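Local coordinates for Dbv8 protein (Nonomuraea, PDB 4MFZ) that probably transfers long fatty acyl groups from acyl-CoA, such as the decanoyl-CoA bound here, to amino groups of glycopeptide antibiotics, at residues F145-T155 with R235-E246. Residues are numbered along the deposited sequence; the frame is centred on the assembly and turned at random.
Sequences FHATRDIPEAT and RARPFFERHFPE
At the junction of the N-terminal acyltransferase region with the GNAT-like C-terminal region, Arg149 and His243 exchange hydrogen bonds where two helices end. Helix 130-148 closes in a Schellman motif, with Asp150 at positive phi, and the chain turns into helix 153-160; helix 226-243 ends opposite this turn. His243 gives its ND1 hydrogen to Arg149 O (2.7 Å, N-H...O 152°), the acceptor lying slightly out of the ring plane. In return, Arg149 NH1 reaches His243 O at 2.9 Å, on a lone pair in the carbonyl plane and nearly in the plane of the guanidinium. The same NH1 makes a salt bridge to Glu246 OE2 (2.6 Å), met from above the carboxylate, whose plane stands 83° to the guanidinium. A bend at chi2 (-46°) brings the guanidinium here, where Phe244 CE2 lies over one face of it, near the rim, the two planes being well short of parallel; the two bonds thus fix NH1, which lies 3.4 Å from Phe244 CD2. Beside these polar pairs, Ile151 CD1 lies over one face of the His243 imidazole, 4.3 Å from its centroid in a CH-pi contact, and also touches Phe244 CE1 and Phe239 CZ. Phe145 CZ meets the edge of the Phe244 ring, 3.9 Å from Phe244 CE2, and Pro152, the N-cap of the next helix, sets CD near His243 NE2 and Phe239 CE1. Tyr194 of strand 193-196 touches both Phe145 and Phe244, continuing the apolar layer onto the sheet. Reciprocal side-chain-to-carbonyl bonds next to an aromatic and aliphatic layer thus join the helical N-terminal region to a helix packed on the GNAT-fold sheet.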
loop_
_atom_site.group_PDB
_atom_site.type_symbol
_atom_site.label_atom_id
_atom_site.label_comp_id
_atom_site.label_asym_id
_atom_site.label_seq_id
_atom_site.Cartn_x
_atom_site.Cartn_y
_atom_site.Cartn_z
ATOM N N PHE A 145 14.708 -11.838 4.235
ATOM C CA PHE A 145 15.361 -10.659 3.618
ATOM C C PHE A 145 15.689 -9.531 4.636
ATOM O O PHE A 145 16.795 -9.000 4.661
ATOM C CB PHE A 145 14.529 -10.085 2.460
ATOM C CG PHE A 145 15.179 -8.896 1.792
ATOM C CD1 PHE A 145 16.396 -9.041 1.107
ATOM C CD2 PHE A 145 14.600 -7.633 1.866
ATOM C CE1 PHE A 145 17.032 -7.949 0.520
ATOM C CE2 PHE A 145 15.222 -6.540 1.264
ATOM C CZ PHE A 145 16.443 -6.693 0.595
ATOM N N HIS A 146 14.707 -9.170 5.453
ATOM C CA HIS A 146 14.911 -8.221 6.538
ATOM C C HIS A 146 16.082 -8.614 7.422
ATOM O O HIS A 146 16.952 -7.781 7.647
ATOM C CB HIS A 146 13.624 -8.038 7.342
ATOM C CG HIS A 146 12.623 -7.066 6.720
ATOM N ND1 HIS A 146 11.637 -6.486 7.449
ATOM C CD2 HIS A 146 12.493 -6.565 5.413
ATOM C CE1 HIS A 146 10.897 -5.689 6.654
ATOM N NE2 HIS A 146 11.409 -5.744 5.403
ATOM N N ALA A 147 16.150 -9.869 7.893
ATOM C CA ALA A 147 17.301 -10.328 8.718
ATOM C C ALA A 147 18.658 -10.183 8.043
ATOM O O ALA A 147 19.631 -9.771 8.705
ATOM C CB ALA A 147 17.121 -11.761 9.218
ATOM N N THR A 148 18.758 -10.530 6.754
ATOM C CA THR A 148 20.044 -10.388 6.065
ATOM C C THR A 148 20.484 -8.929 6.040
ATOM O O THR A 148 21.672 -8.652 5.959
ATOM C CB THR A 148 20.055 -10.918 4.607
ATOM O OG1 THR A 148 19.319 -10.028 3.758
ATOM C CG2 THR A 148 19.509 -12.327 4.494
ATOM N N ARG A 149 19.517 -8.007 6.075
ATOM C CA ARG A 149 19.805 -6.566 6.110
ATOM C C ARG A 149 19.897 -5.978 7.532
ATOM O O ARG A 149 20.068 -4.766 7.688
ATOM C CB ARG A 149 18.759 -5.778 5.301
ATOM C CG ARG A 149 18.775 -6.033 3.812
ATOM C CD ARG A 149 20.191 -5.995 3.303
ATOM N NE ARG A 149 20.243 -6.184 1.864
ATOM C CZ ARG A 149 20.513 -5.218 1.001
ATOM N NH1 ARG A 149 20.749 -3.981 1.425
ATOM N NH2 ARG A 149 20.579 -5.499 -0.292
ATOM N N ASP A 150 19.763 -6.842 8.544
ATOM C CA ASP A 150 19.756 -6.460 9.958
ATOM C C ASP A 150 18.655 -5.452 10.331
ATOM O O ASP A 150 18.838 -4.637 11.236
ATOM C CB ASP A 150 21.159 -5.997 10.426
ATOM C CG ASP A 150 22.176 -7.138 10.418
ATOM O OD1 ASP A 150 21.925 -8.171 11.091
ATOM O OD2 ASP A 150 23.217 -7.025 9.723
ATOM N N ILE A 151 17.514 -5.521 9.640
ATOM C CA ILE A 151 16.388 -4.661 9.985
ATOM C C ILE A 151 15.962 -5.022 11.395
ATOM O O ILE A 151 15.705 -6.179 11.671
ATOM C CB ILE A 151 15.165 -4.821 9.039
ATOM C CG1 ILE A 151 15.579 -4.785 7.564
ATOM C CG2 ILE A 151 14.108 -3.771 9.356
ATOM C CD1 ILE A 151 16.083 -3.451 7.050
ATOM N N PRO A 152 15.878 -4.036 12.297
ATOM C CA PRO A 152 15.414 -4.376 13.651
ATOM C C PRO A 152 14.013 -5.042 13.666
ATOM O O PRO A 152 13.175 -4.735 12.830
ATOM C CB PRO A 152 15.383 -3.014 14.358
ATOM C CG PRO A 152 16.361 -2.169 13.589
ATOM C CD PRO A 152 16.134 -2.588 12.152
ATOM N N GLU A 153 13.768 -5.930 14.629
ATOM C CA GLU A 153 12.504 -6.650 14.705
ATOM C C GLU A 153 11.284 -5.702 14.776
ATOM O O GLU A 153 10.284 -5.916 14.096
ATOM C CB GLU A 153 12.540 -7.638 15.883
ATOM C CG GLU A 153 11.460 -8.703 15.862
ATOM C CD GLU A 153 11.610 -9.738 14.720
ATOM O OE1 GLU A 153 12.665 -9.805 14.004
ATOM O OE2 GLU A 153 10.640 -10.516 14.544
ATOM N N ALA A 154 11.387 -4.643 15.574
ATOM C CA ALA A 154 10.323 -3.657 15.711
ATOM C C ALA A 154 9.960 -2.959 14.389
ATOM O O ALA A 154 8.773 -2.722 14.125
ATOM C CB ALA A 154 10.693 -2.608 16.754
ATOM N N THR A 155 10.952 -2.604 13.582
ATOM C CA THR A 155 10.607 -1.924 12.341
ATOM C C THR A 155 9.972 -2.872 11.312
ATOM O O THR A 155 9.059 -2.478 10.604
ATOM C CB THR A 155 11.700 -0.946 11.818
ATOM O OG1 THR A 155 12.224 -1.348 10.549
ATOM C CG2 THR A 155 12.777 -0.705 12.864
ATOM N N ARG A 235 15.445 10.143 10.857
ATOM C CA ARG A 235 15.910 8.764 10.893
ATOM C C ARG A 235 16.101 8.116 9.489
ATOM O O ARG A 235 16.788 7.101 9.365
ATOM C CB ARG A 235 14.932 7.872 11.707
ATOM C CG ARG A 235 14.966 8.009 13.233
ATOM C CD ARG A 235 13.764 7.289 13.880
ATOM N NE ARG A 235 13.775 5.837 13.632
ATOM C CZ ARG A 235 12.702 5.045 13.541
ATOM N NH1 ARG A 235 11.439 5.527 13.665
ATOM N NH2 ARG A 235 12.897 3.742 13.320
ATOM N N ALA A 236 15.474 8.679 8.465
ATOM C CA ALA A 236 15.431 8.053 7.129
ATOM C C ALA A 236 16.814 7.844 6.552
ATOM O O ALA A 236 17.206 6.712 6.330
ATOM C CB ALA A 236 14.566 8.856 6.164
ATOM N N ARG A 237 17.543 8.937 6.309
ATOM C CA ARG A 237 18.908 8.863 5.765
ATOM C C ARG A 237 19.824 7.873 6.465
ATOM O O ARG A 237 20.427 7.029 5.795
ATOM C CB ARG A 237 19.578 10.251 5.664
ATOM C CG ARG A 237 19.533 10.817 4.251
ATOM C CD ARG A 237 20.331 12.107 4.054
ATOM N NE ARG A 237 21.639 12.147 4.727
ATOM C CZ ARG A 237 22.347 13.272 4.915
ATOM N NH1 ARG A 237 21.888 14.443 4.483
ATOM N NH2 ARG A 237 23.524 13.240 5.541
ATOM N N PRO A 238 19.955 7.955 7.801
ATOM C CA PRO A 238 20.884 6.961 8.355
ATOM C C PRO A 238 20.344 5.526 8.403
ATOM O O PRO A 238 21.132 4.578 8.450
ATOM C CB PRO A 238 21.167 7.467 9.780
ATOM C CG PRO A 238 20.133 8.507 10.051
ATOM C CD PRO A 238 19.700 9.059 8.737
ATOM N N PHE A 239 19.025 5.369 8.425
ATOM C CA PHE A 239 18.442 4.025 8.396
ATOM C C PHE A 239 18.814 3.343 7.082
ATOM O O PHE A 239 19.264 2.185 7.098
ATOM C CB PHE A 239 16.914 4.075 8.560
ATOM C CG PHE A 239 16.236 2.737 8.421
ATOM C CD1 PHE A 239 16.084 1.896 9.524
ATOM C CD2 PHE A 239 15.712 2.325 7.185
ATOM C CE1 PHE A 239 15.447 0.664 9.394
ATOM C CE2 PHE A 239 15.069 1.097 7.058
ATOM C CZ PHE A 239 14.934 0.269 8.162
ATOM N N PHE A 240 18.619 4.046 5.967
ATOM C CA PHE A 240 18.831 3.440 4.652
ATOM C C PHE A 240 20.314 3.321 4.300
ATOM O O PHE A 240 20.698 2.487 3.481
ATOM C CB PHE A 240 18.027 4.163 3.557
ATOM C CG PHE A 240 16.546 3.908 3.646
ATOM C CD1 PHE A 240 16.016 2.651 3.299
ATOM C CD2 PHE A 240 15.682 4.890 4.135
ATOM C CE1 PHE A 240 14.648 2.401 3.428
ATOM C CE2 PHE A 240 14.317 4.638 4.267
ATOM C CZ PHE A 240 13.807 3.387 3.908
ATOM N N GLU A 241 21.141 4.159 4.925
ATOM C CA GLU A 241 22.593 4.053 4.791
ATOM C C GLU A 241 23.101 2.838 5.570
ATOM O O GLU A 241 23.969 2.093 5.099
ATOM C CB GLU A 241 23.260 5.345 5.283
ATOM C CG GLU A 241 24.764 5.249 5.510
ATOM C CD GLU A 241 25.563 4.986 4.235
ATOM O OE1 GLU A 241 26.734 4.549 4.364
ATOM O OE2 GLU A 241 25.041 5.210 3.113
ATOM N N ARG A 242 22.561 2.643 6.765
ATOM C CA ARG A 242 22.900 1.468 7.540
ATOM C C ARG A 242 22.454 0.167 6.849
ATOM O O ARG A 242 23.210 -0.812 6.822
ATOM C CB ARG A 242 22.298 1.556 8.946
ATOM C CG ARG A 242 22.557 0.334 9.799
ATOM C CD ARG A 242 21.843 0.431 11.136
ATOM N NE ARG A 242 22.559 1.284 12.084
ATOM C CZ ARG A 242 23.593 0.881 12.829
ATOM N NH1 ARG A 242 24.037 -0.371 12.733
ATOM N NH2 ARG A 242 24.190 1.725 13.671
ATOM N N HIS A 243 21.235 0.143 6.311
ATOM C CA HIS A 243 20.663 -1.130 5.842
ATOM C C HIS A 243 20.652 -1.343 4.342
ATOM O O HIS A 243 20.564 -2.490 3.890
ATOM C CB HIS A 243 19.272 -1.342 6.403
ATOM C CG HIS A 243 19.206 -1.285 7.907
ATOM N ND1 HIS A 243 19.690 -2.273 8.696
ATOM C CD2 HIS A 243 18.672 -0.315 8.768
ATOM C CE1 HIS A 243 19.483 -1.957 9.995
ATOM N NE2 HIS A 243 18.858 -0.753 10.039
ATOM N N PHE A 244 20.690 -0.256 3.568
ATOM C CA PHE A 244 20.685 -0.318 2.094
ATOM C C PHE A 244 21.730 0.632 1.529
ATOM O O PHE A 244 21.403 1.497 0.711
ATOM C CB PHE A 244 19.292 0.002 1.536
ATOM C CG PHE A 244 18.238 -0.975 1.997
ATOM C CD1 PHE A 244 17.594 -0.801 3.219
ATOM C CD2 PHE A 244 17.929 -2.097 1.232
ATOM C CE1 PHE A 244 16.649 -1.723 3.665
ATOM C CE2 PHE A 244 16.984 -3.016 1.668
ATOM C CZ PHE A 244 16.354 -2.837 2.885
ATOM N N PRO A 245 22.998 0.489 1.979
ATOM C CA PRO A 245 24.052 1.388 1.472
ATOM C C PRO A 245 24.112 1.466 -0.059
ATOM O O PRO A 245 24.483 2.512 -0.568
ATOM C CB PRO A 245 25.357 0.800 2.048
ATOM C CG PRO A 245 24.991 -0.535 2.650
ATOM C CD PRO A 245 23.521 -0.473 2.970
ATOM N N GLU A 246 23.718 0.393 -0.768
ATOM C CA GLU A 246 23.736 0.347 -2.253
ATOM C C GLU A 246 22.794 1.339 -2.890
ATOM O O GLU A 246 22.992 1.731 -4.044
ATOM C CB GLU A 246 23.318 -1.021 -2.835
ATOM C CG GLU A 246 23.242 -2.200 -1.896
ATOM C CD GLU A 246 22.019 -2.170 -0.998
ATOM O OE1 GLU A 246 20.871 -2.052 -1.488
ATOM O OE2 GLU A 246 22.225 -2.285 0.218
#